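Local coordinates for protein condensin complex subunit 3 (Schizosaccharomyces pombe, PDB 5OQR) that acts as a regulatory HEAT-repeat subunit of condensin, the complex required to convert interphase chromatin into condensed, mitotic-like chromosomes, at residues S9-I14 and N51-R56; S223-V228 and R268-N273; L520-V525 and A557-Y562. One frame throughout, in Å; residues are numbered along the deposited sequence.

In the fold
The three contacts follow one another along an all-helical, curved solenoid, and none encloses or crosses another. Contact 1, near the N terminus, closes a loop of 36 residues by laying the turn after helix 3-9 against the start of helix 52-69. Contact 2 closes a loop of 39 residues, joining the first turn of helix 224-235 to the turn before helix 275-288. Contact 3 closes 31 residues, tying helix 518-534 to the turn between helices 537-554 and 563-574. Contacts 1 and 3 lie on opposite sides of the chain's centre, their own centres about 79 Å apart. Each joins parts of the chain some 30 to 40 residues apart, and none touches another.

Contact 1: S9-I14 and N51-R56; sequences SSQTSI and NSNADR
Gln-11 and Asn-53 bring the two backbones to 5.2 Å, CA to CA, where the loop leaving helix 3-9 passes the first turn of helix 52-69. Arg-56, in the same helix, has the largest share of the contact. Its CG stands anti to the carbonyl carbon (chi1 -66°) and the chain runs extended as far as NE, which lays the methylenes along the loop and delivers the guanidinium to its carbonyl groups. NH1 gives a weak hydrogen bond to Gln-11 O, 3.1 Å long and bent to 130° at the hydrogen. Thr-12 O lies over one face of the guanidinium, toward the rim and 3.2 Å from Arg-56 NE; the angle there is too poor for a hydrogen bond, and the attraction is probably electrostatic. Arginine suits the place because its long stem also offers apolar methylenes: Ile-14 CD1 meets Arg-56 CG at 3.6 Å, the two side chains crossing at about a right angle.

Gln-11 is extended as well, CG anti to the backbone N (chi1 -160°), and its CG rests 3.6 Å from Asn-53 CB. Its OE1 is taken by the backbone of another protein chain, which also packs on Asn-53 and Arg-56. Ser-10, small enough for a tight turn, returns its OG to Ile-7 O and touches Val-57 and Phe-60. Asn-51 caps the helix, its OD1 accepting from Asn-53 N at 2.9 Å, a task for which a short amide is well shaped.

The chemistry is thus that of a cationic side chain drawn to backbone carbonyls, and the one hydrogen bond assigned between the two segments is weak. Part of the polar surface is completed by the neighbouring protein, so this end of the subunit forms part of an interface with another protein chain.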
loop_
_atom_site.group_PDB
_atom_site.type_symbol
_atom_site.label_atom_id
_atom_site.label_comp_id
_atom_site.label_asym_id
_atom_site.label_seq_id
_atom_site.Cartn_x
_atom_site.Cartn_y
_atom_site.Cartn_z
ATOM N N SER A 9 22.338 -11.908 -44.006
ATOM C CA SER A 9 21.930 -10.603 -44.512
ATOM C C SER A 9 20.728 -10.047 -43.760
ATOM O O SER A 9 20.607 -8.824 -43.619
ATOM C CB SER A 9 21.618 -10.695 -46.004
ATOM O OG SER A 9 20.700 -11.741 -46.269
ATOM N N SER A 10 19.836 -10.913 -43.269
ATOM C CA SER A 10 18.755 -10.465 -42.398
ATOM C C SER A 10 19.277 -9.900 -41.085
ATOM O O SER A 10 18.487 -9.398 -40.280
ATOM C CB SER A 10 17.797 -11.623 -42.110
ATOM O OG SER A 10 18.276 -12.427 -41.046
ATOM N N GLN A 11 20.587 -9.977 -40.861
ATOM C CA GLN A 11 21.183 -9.529 -39.611
ATOM C C GLN A 11 20.936 -8.044 -39.363
ATOM O O GLN A 11 20.679 -7.632 -38.226
ATOM C CB GLN A 11 22.679 -9.833 -39.661
ATOM C CG GLN A 11 23.361 -9.879 -38.328
ATOM C CD GLN A 11 24.830 -10.271 -38.422
ATOM O OE1 GLN A 11 25.649 -9.795 -37.645
ATOM N NE2 GLN A 11 25.167 -11.143 -39.369
ATOM N N THR A 12 21.004 -7.225 -40.412
ATOM C CA THR A 12 21.057 -5.778 -40.226
ATOM C C THR A 12 19.673 -5.173 -40.013
ATOM O O THR A 12 19.482 -4.353 -39.110
ATOM C CB THR A 12 21.744 -5.121 -41.428
ATOM O OG1 THR A 12 21.033 -5.443 -42.630
ATOM C CG2 THR A 12 23.188 -5.600 -41.546
ATOM N N SER A 13 18.698 -5.555 -40.835
ATOM C CA SER A 13 17.412 -4.871 -40.868
ATOM C C SER A 13 16.264 -5.870 -40.848
ATOM O O SER A 13 16.451 -7.084 -40.960
ATOM C CB SER A 13 17.294 -3.979 -42.111
ATOM O OG SER A 13 17.076 -4.756 -43.276
ATOM N N ILE A 14 15.058 -5.323 -40.698
ATOM C CA ILE A 14 13.831 -6.103 -40.767
ATOM C C ILE A 14 13.060 -5.844 -42.057
ATOM O O ILE A 14 12.216 -6.675 -42.431
ATOM C CB ILE A 14 12.917 -5.824 -39.553
ATOM C CG1 ILE A 14 13.728 -5.694 -38.255
ATOM C CG2 ILE A 14 11.862 -6.923 -39.421
ATOM C CD1 ILE A 14 14.335 -6.982 -37.754
ATOM N N ASN A 51 22.224 -8.803 -28.023
ATOM C CA ASN A 51 22.581 -8.599 -29.419
ATOM C C ASN A 51 21.305 -8.352 -30.214
ATOM O O ASN A 51 20.459 -9.243 -30.333
ATOM C CB ASN A 51 23.341 -9.805 -29.962
ATOM C CG ASN A 51 24.073 -9.497 -31.247
ATOM O OD1 ASN A 51 23.607 -8.705 -32.063
ATOM N ND2 ASN A 51 25.232 -10.117 -31.430
ATOM N N SER A 52 21.167 -7.139 -30.752
ATOM C CA SER A 52 20.000 -6.820 -31.566
ATOM C C SER A 52 19.881 -7.770 -32.751
ATOM O O SER A 52 18.772 -8.141 -33.151
ATOM C CB SER A 52 20.075 -5.369 -32.039
ATOM O OG SER A 52 21.405 -5.008 -32.371
ATOM N N ASN A 53 21.015 -8.187 -33.317
ATOM C CA ASN A 53 21.023 -9.084 -34.467
ATOM C C ASN A 53 20.296 -10.388 -34.175
ATOM O O ASN A 53 19.241 -10.659 -34.757
ATOM C CB ASN A 53 22.458 -9.393 -34.890
ATOM C CG ASN A 53 23.147 -8.205 -35.509
ATOM O OD1 ASN A 53 22.571 -7.122 -35.612
ATOM N ND2 ASN A 53 24.390 -8.396 -35.929
ATOM N N ALA A 54 20.866 -11.200 -33.283
ATOM C CA ALA A 54 20.350 -12.530 -32.974
ATOM C C ALA A 54 18.828 -12.549 -32.941
ATOM O O ALA A 54 18.202 -13.514 -33.390
ATOM C CB ALA A 54 20.911 -13.012 -31.637
ATOM N N ASP A 55 18.224 -11.485 -32.410
ATOM C CA ASP A 55 16.771 -11.384 -32.428
ATOM C C ASP A 55 16.261 -11.085 -33.832
ATOM O O ASP A 55 15.259 -11.662 -34.269
ATOM C CB ASP A 55 16.312 -10.315 -31.438
ATOM C CG ASP A 55 16.726 -10.627 -30.011
ATOM O OD1 ASP A 55 16.016 -11.409 -29.343
ATOM O OD2 ASP A 55 17.759 -10.094 -29.558
ATOM N N ARG A 56 16.941 -10.197 -34.562
ATOM C CA ARG A 56 16.559 -9.937 -35.947
ATOM C C ARG A 56 16.607 -11.218 -36.768
ATOM O O ARG A 56 15.627 -11.586 -37.426
ATOM C CB ARG A 56 17.476 -8.881 -36.566
ATOM C CG ARG A 56 17.360 -7.502 -35.953
ATOM C CD ARG A 56 17.786 -6.438 -36.951
ATOM N NE ARG A 56 18.147 -5.184 -36.299
ATOM C CZ ARG A 56 19.316 -4.957 -35.707
ATOM N NH1 ARG A 56 20.246 -5.904 -35.671
ATOM N NH2 ARG A 56 19.554 -3.783 -35.141
#

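Contact 2: S223-V228 and R268-N273; sequences SIKKRV and RLDVSN
Arg-227 makes the firm half of this contact: its NH1 donates to Arg-268 O at 2.9 Å, with an angle of 154° at the hydrogen and the acceptor lying in the guanidinium plane. The same group gives NE to Leu-222 O and NH2 to Arg-220 O, so three carbonyls fix its rotation, as suits arginine's several N-H groups. Next to it the contacts are van der Waals ones. Leu-269 CD2 approaches Arg-227 CB at 4.1 Å, Val-228 CG2 lies 3.7 Å from Leu-269 O, and Ile-224 CG2 covers Asp-270 CB at 4.0 Å; methyls suit a helix side facing turn backbone.

Toward solvent the grip slackens. Lys-225, bent at its second torsion (chi2 -60°), swings NZ back to Asp-270 OD1, but at 3.6 Å the salt bridge is long. Asp-270 adopts a left-handed backbone conformation, and Asn-273 ND2 holds its OD1 at 2.9 Å within the turn. On the other flank Arg-268 runs alongside Arg-227, their guanidinium planes nearly perpendicular. A water accepts from Arg-268 NE at 2.8 Å and, less certainly, from Arg-227 NH1.

The three carbonyls round Arg-227, and the water at Arg-268 NE, probably ease the closeness of the two positive charges. Arg-227 thus supplies the direct hydrogen bonding between HEAT repeat 5 and the turn before helix 275-288, with apolar contact from Leu-269, Ile-224 and Val-228.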
loop_
_atom_site.group_PDB
_atom_site.type_symbol
_atom_site.label_atom_id
_atom_site.label_comp_id
_atom_site.label_asym_id
_atom_site.label_seq_id
_atom_site.Cartn_x
_atom_site.Cartn_y
_atom_site.Cartn_z
ATOM N N SER A 223 -16.348 -11.791 -8.793
ATOM C CA SER A 223 -17.203 -11.563 -7.641
ATOM C C SER A 223 -17.188 -10.084 -7.277
ATOM O O SER A 223 -16.208 -9.373 -7.515
ATOM C CB SER A 223 -16.736 -12.400 -6.453
ATOM O OG SER A 223 -15.487 -11.942 -5.974
ATOM N N ILE A 224 -18.297 -9.618 -6.697
ATOM C CA ILE A 224 -18.412 -8.202 -6.355
ATOM C C ILE A 224 -17.238 -7.768 -5.489
ATOM O O ILE A 224 -16.707 -6.662 -5.643
ATOM C CB ILE A 224 -19.764 -7.926 -5.668
ATOM C CG1 ILE A 224 -20.910 -8.274 -6.626
ATOM C CG2 ILE A 224 -19.845 -6.466 -5.215
ATOM C CD1 ILE A 224 -22.301 -7.926 -6.121
ATOM N N LYS A 225 -16.806 -8.632 -4.570
ATOM C CA LYS A 225 -15.681 -8.287 -3.712
ATOM C C LYS A 225 -14.361 -8.300 -4.466
ATOM O O LYS A 225 -13.405 -7.649 -4.030
ATOM C CB LYS A 225 -15.625 -9.241 -2.518
ATOM C CG LYS A 225 -16.953 -9.374 -1.773
ATOM C CD LYS A 225 -17.444 -8.035 -1.212
ATOM C CE LYS A 225 -18.956 -8.004 -1.086
ATOM N NZ LYS A 225 -19.455 -6.623 -0.820
ATOM N N LYS A 226 -14.284 -9.019 -5.585
ATOM C CA LYS A 226 -13.105 -8.936 -6.439
ATOM C C LYS A 226 -13.099 -7.634 -7.231
ATOM O O LYS A 226 -12.071 -6.959 -7.320
ATOM C CB LYS A 226 -13.053 -10.139 -7.381
ATOM C CG LYS A 226 -12.546 -11.419 -6.735
ATOM C CD LYS A 226 -12.464 -12.548 -7.747
ATOM C CE LYS A 226 -12.072 -13.862 -7.095
ATOM N NZ LYS A 226 -13.234 -14.544 -6.460
ATOM N N ARG A 227 -14.248 -7.267 -7.806
ATOM C CA ARG A 227 -14.344 -6.018 -8.554
ATOM C C ARG A 227 -13.906 -4.833 -7.706
ATOM O O ARG A 227 -13.213 -3.934 -8.191
ATOM C CB ARG A 227 -15.777 -5.801 -9.038
ATOM C CG ARG A 227 -16.386 -6.959 -9.801
ATOM C CD ARG A 227 -17.878 -6.751 -9.971
ATOM N NE ARG A 227 -18.550 -7.934 -10.497
ATOM C CZ ARG A 227 -19.870 -8.083 -10.548
ATOM N NH1 ARG A 227 -20.668 -7.125 -10.098
ATOM N NH2 ARG A 227 -20.393 -9.195 -11.043
ATOM N N VAL A 228 -14.309 -4.814 -6.436
ATOM C CA VAL A 228 -14.004 -3.677 -5.574
ATOM C C VAL A 228 -12.541 -3.701 -5.158
ATOM O O VAL A 228 -11.878 -2.657 -5.108
ATOM C CB VAL A 228 -14.944 -3.673 -4.355
ATOM C CG1 VAL A 228 -14.569 -2.567 -3.376
ATOM C CG2 VAL A 228 -16.381 -3.510 -4.805
ATOM N N ARG A 268 -23.245 -2.652 -9.954
ATOM C CA ARG A 268 -22.454 -3.869 -9.854
ATOM C C ARG A 268 -21.283 -3.720 -8.892
ATOM O O ARG A 268 -20.360 -4.541 -8.917
ATOM C CB ARG A 268 -21.948 -4.280 -11.237
ATOM C CG ARG A 268 -23.041 -4.569 -12.256
ATOM C CD ARG A 268 -23.627 -5.964 -12.092
ATOM N NE ARG A 268 -24.461 -6.089 -10.899
ATOM C CZ ARG A 268 -25.744 -5.745 -10.838
ATOM N NH1 ARG A 268 -26.357 -5.241 -11.901
ATOM N NH2 ARG A 268 -26.419 -5.898 -9.707
ATOM N N LEU A 269 -21.297 -2.689 -8.047
ATOM C CA LEU A 269 -20.230 -2.459 -7.086
ATOM C C LEU A 269 -20.714 -2.424 -5.644
ATOM O O LEU A 269 -19.889 -2.251 -4.739
ATOM C CB LEU A 269 -19.503 -1.146 -7.405
ATOM C CG LEU A 269 -18.793 -1.072 -8.757
ATOM C CD1 LEU A 269 -18.196 0.306 -8.950
ATOM C CD2 LEU A 269 -17.717 -2.139 -8.872
ATOM N N ASP A 270 -22.012 -2.582 -5.401
ATOM C CA ASP A 270 -22.567 -2.584 -4.051
ATOM C C ASP A 270 -22.093 -1.357 -3.272
ATOM O O ASP A 270 -21.436 -1.450 -2.235
ATOM C CB ASP A 270 -22.199 -3.879 -3.324
ATOM C CG ASP A 270 -23.035 -4.108 -2.085
ATOM O OD1 ASP A 270 -22.555 -4.801 -1.163
ATOM O OD2 ASP A 270 -24.173 -3.600 -2.034
ATOM N N VAL A 271 -22.460 -0.186 -3.798
ATOM C CA VAL A 271 -21.891 1.069 -3.317
ATOM C C VAL A 271 -22.236 1.313 -1.855
ATOM O O VAL A 271 -21.452 1.925 -1.121
ATOM C CB VAL A 271 -22.360 2.235 -4.208
ATOM C CG1 VAL A 271 -21.922 2.008 -5.643
ATOM C CG2 VAL A 271 -23.871 2.410 -4.130
ATOM N N SER A 272 -23.407 0.858 -1.407
ATOM C CA SER A 272 -23.794 1.087 -0.018
ATOM C C SER A 272 -22.825 0.418 0.947
ATOM O O SER A 272 -22.652 0.888 2.076
ATOM C CB SER A 272 -25.219 0.590 0.220
ATOM O OG SER A 272 -25.393 -0.726 -0.269
ATOM N N ASN A 273 -22.183 -0.669 0.524
ATOM C CA ASN A 273 -21.196 -1.357 1.343
ATOM C C ASN A 273 -19.762 -1.047 0.936
ATOM O O ASN A 273 -18.835 -1.442 1.648
ATOM C CB ASN A 273 -21.422 -2.871 1.284
ATOM C CG ASN A 273 -22.674 -3.301 2.019
ATOM O OD1 ASN A 273 -22.714 -3.298 3.248
ATOM N ND2 ASN A 273 -23.702 -3.678 1.271
HETATM O O HOH W 1 -22.881 -7.568 -9.159
#

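Contact 3: L520-V525 and A557-Y562; sequences LAFENV and AKFTEY
Phe-522 and Tyr-562 meet first, CE2 of the tyrosine lying over one face of the phenylalanine ring, 3.4 Å from its CE1. The rings are tilted by 47° with centroids 5.1 Å apart, an oblique pairing. With CG anti to the backbone N (chi1 -177°), Phe-522 carries its ring across to the turn, CD1 3.4 Å from Lys-558 O, and Glu-561 crosses beside the ring with OE2 3.7 Å from CE1. Val-525 divides its branches between two rings. CG1 stands over the face of Tyr-562 in a CH-pi contact, 3.8 Å from the centroid, while CG2 touches Phe-559 CD2 at 3.7 Å. A beta-branched residue suits this wedge, since its two methyls diverge from the helix at once. Ala-521 CB, small enough to let the helix come close, meets the edge of Phe-559 at CZ, 4.1 Å away.

Farther out, Lys-558 NZ forms a salt bridge with Asp-519, holding the turn to the start of helix 518-534. Met-550 backs Ala-521 and Val-525, and Leu-551 backs Phe-559. Tyr-562 N bonds to Phe-559 O, closing a turn just before helix 563-574; both rings reach from it to helix 518-534.

Helix 518-534, most of it within HEAT repeat 8, is thus joined to the turn before helix 563-574 by dispersion between aromatic and aliphatic groups, with charge confined to the margin.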
loop_
_atom_site.group_PDB
_atom_site.type_symbol
_atom_site.label_atom_id
_atom_site.label_comp_id
_atom_site.label_asym_id
_atom_site.label_seq_id
_atom_site.Cartn_x
_atom_site.Cartn_y
_atom_site.Cartn_z
ATOM N N LEU A 520 -11.027 20.137 34.272
ATOM C CA LEU A 520 -11.897 18.968 34.321
ATOM C C LEU A 520 -11.181 17.738 33.780
ATOM O O LEU A 520 -11.328 16.638 34.322
ATOM C CB LEU A 520 -13.177 19.234 33.531
ATOM C CG LEU A 520 -14.248 18.142 33.594
ATOM C CD1 LEU A 520 -14.780 17.976 35.007
ATOM C CD2 LEU A 520 -15.376 18.462 32.637
ATOM N N ALA A 521 -10.404 17.906 32.710
ATOM C CA ALA A 521 -9.565 16.817 32.222
ATOM C C ALA A 521 -8.656 16.296 33.325
ATOM O O ALA A 521 -8.591 15.089 33.577
ATOM C CB ALA A 521 -8.743 17.294 31.026
ATOM N N PHE A 522 -7.954 17.203 34.008
ATOM C CA PHE A 522 -7.036 16.792 35.064
ATOM C C PHE A 522 -7.775 16.107 36.206
ATOM O O PHE A 522 -7.268 15.149 36.799
ATOM C CB PHE A 522 -6.262 18.005 35.582
ATOM C CG PHE A 522 -5.244 17.668 36.631
ATOM C CD1 PHE A 522 -3.958 17.303 36.274
ATOM C CD2 PHE A 522 -5.574 17.711 37.974
ATOM C CE1 PHE A 522 -3.021 16.989 37.235
ATOM C CE2 PHE A 522 -4.640 17.398 38.940
ATOM C CZ PHE A 522 -3.362 17.038 38.570
ATOM N N GLU A 523 -8.974 16.589 36.535
ATOM C CA GLU A 523 -9.734 16.015 37.636
ATOM C C GLU A 523 -10.186 14.590 37.348
ATOM O O GLU A 523 -10.452 13.836 38.289
ATOM C CB GLU A 523 -10.946 16.894 37.944
ATOM C CG GLU A 523 -11.779 16.424 39.125
ATOM C CD GLU A 523 -12.916 17.378 39.450
ATOM O OE1 GLU A 523 -13.029 18.422 38.771
ATOM O OE2 GLU A 523 -13.696 17.087 40.384
ATOM N N ASN A 524 -10.268 14.198 36.078
ATOM C CA ASN A 524 -10.785 12.890 35.700
ATOM C C ASN A 524 -9.714 11.926 35.213
ATOM O O ASN A 524 -10.045 10.787 34.870
ATOM C CB ASN A 524 -11.860 13.048 34.622
ATOM C CG ASN A 524 -13.195 13.475 35.194
ATOM O OD1 ASN A 524 -13.687 12.882 36.152
ATOM N ND2 ASN A 524 -13.781 14.516 34.620
ATOM N N VAL A 525 -8.446 12.340 35.173
ATOM C CA VAL A 525 -7.371 11.404 34.834
ATOM C C VAL A 525 -7.423 10.165 35.725
ATOM O O VAL A 525 -7.358 9.048 35.196
ATOM C CB VAL A 525 -6.016 12.111 34.875
ATOM C CG1 VAL A 525 -4.872 11.103 34.812
ATOM C CG2 VAL A 525 -5.890 13.096 33.728
ATOM N N ALA A 557 2.487 19.691 29.930
ATOM C CA ALA A 557 2.854 20.140 31.267
ATOM C C ALA A 557 1.713 20.021 32.266
ATOM O O ALA A 557 1.970 19.970 33.472
ATOM C CB ALA A 557 3.335 21.590 31.214
ATOM N N LYS A 558 0.465 19.976 31.798
ATOM C CA LYS A 558 -0.667 19.957 32.717
ATOM C C LYS A 558 -0.743 18.652 33.500
ATOM O O LYS A 558 -1.264 18.638 34.619
ATOM C CB LYS A 558 -1.967 20.188 31.946
ATOM C CG LYS A 558 -3.219 20.296 32.818
ATOM C CD LYS A 558 -3.508 21.730 33.224
ATOM C CE LYS A 558 -4.626 21.793 34.255
ATOM N NZ LYS A 558 -5.040 23.187 34.567
ATOM N N PHE A 559 -0.224 17.555 32.945
ATOM C CA PHE A 559 -0.442 16.226 33.507
ATOM C C PHE A 559 0.844 15.564 33.988
ATOM O O PHE A 559 0.895 14.336 34.105
ATOM C CB PHE A 559 -1.133 15.332 32.476
ATOM C CG PHE A 559 -2.369 15.938 31.888
ATOM C CD1 PHE A 559 -2.308 16.657 30.710
ATOM C CD2 PHE A 559 -3.592 15.795 32.516
ATOM C CE1 PHE A 559 -3.445 17.217 30.167
ATOM C CE2 PHE A 559 -4.731 16.355 31.977
ATOM C CZ PHE A 559 -4.657 17.066 30.804
ATOM N N THR A 560 1.884 16.345 34.282
ATOM C CA THR A 560 3.159 15.756 34.672
ATOM C C THR A 560 3.065 14.967 35.972
ATOM O O THR A 560 3.923 14.116 36.225
ATOM C CB THR A 560 4.224 16.845 34.796
ATOM O OG1 THR A 560 3.601 18.099 35.102
ATOM C CG2 THR A 560 5.009 16.970 33.498
ATOM N N GLU A 561 2.045 15.220 36.795
ATOM C CA GLU A 561 1.859 14.425 38.005
ATOM C C GLU A 561 1.481 12.993 37.665
ATOM O O GLU A 561 1.788 12.069 38.428
ATOM C CB GLU A 561 0.782 15.038 38.900
ATOM C CG GLU A 561 1.048 16.458 39.364
ATOM C CD GLU A 561 0.730 17.488 38.299
ATOM O OE1 GLU A 561 1.094 17.271 37.124
ATOM O OE2 GLU A 561 0.101 18.511 38.631
ATOM N N TYR A 562 0.807 12.792 36.535
ATOM C CA TYR A 562 0.378 11.476 36.091
ATOM C C TYR A 562 1.251 10.941 34.962
ATOM O O TYR A 562 0.859 9.994 34.275
ATOM C CB TYR A 562 -1.086 11.530 35.655
ATOM C CG TYR A 562 -2.024 12.029 36.732
ATOM C CD1 TYR A 562 -2.240 11.293 37.887
ATOM C CD2 TYR A 562 -2.698 13.233 36.589
ATOM C CE1 TYR A 562 -3.097 11.743 38.871
ATOM C CE2 TYR A 562 -3.560 13.689 37.567
ATOM C CZ TYR A 562 -3.754 12.939 38.705
ATOM O OH TYR A 562 -4.608 13.387 39.685
#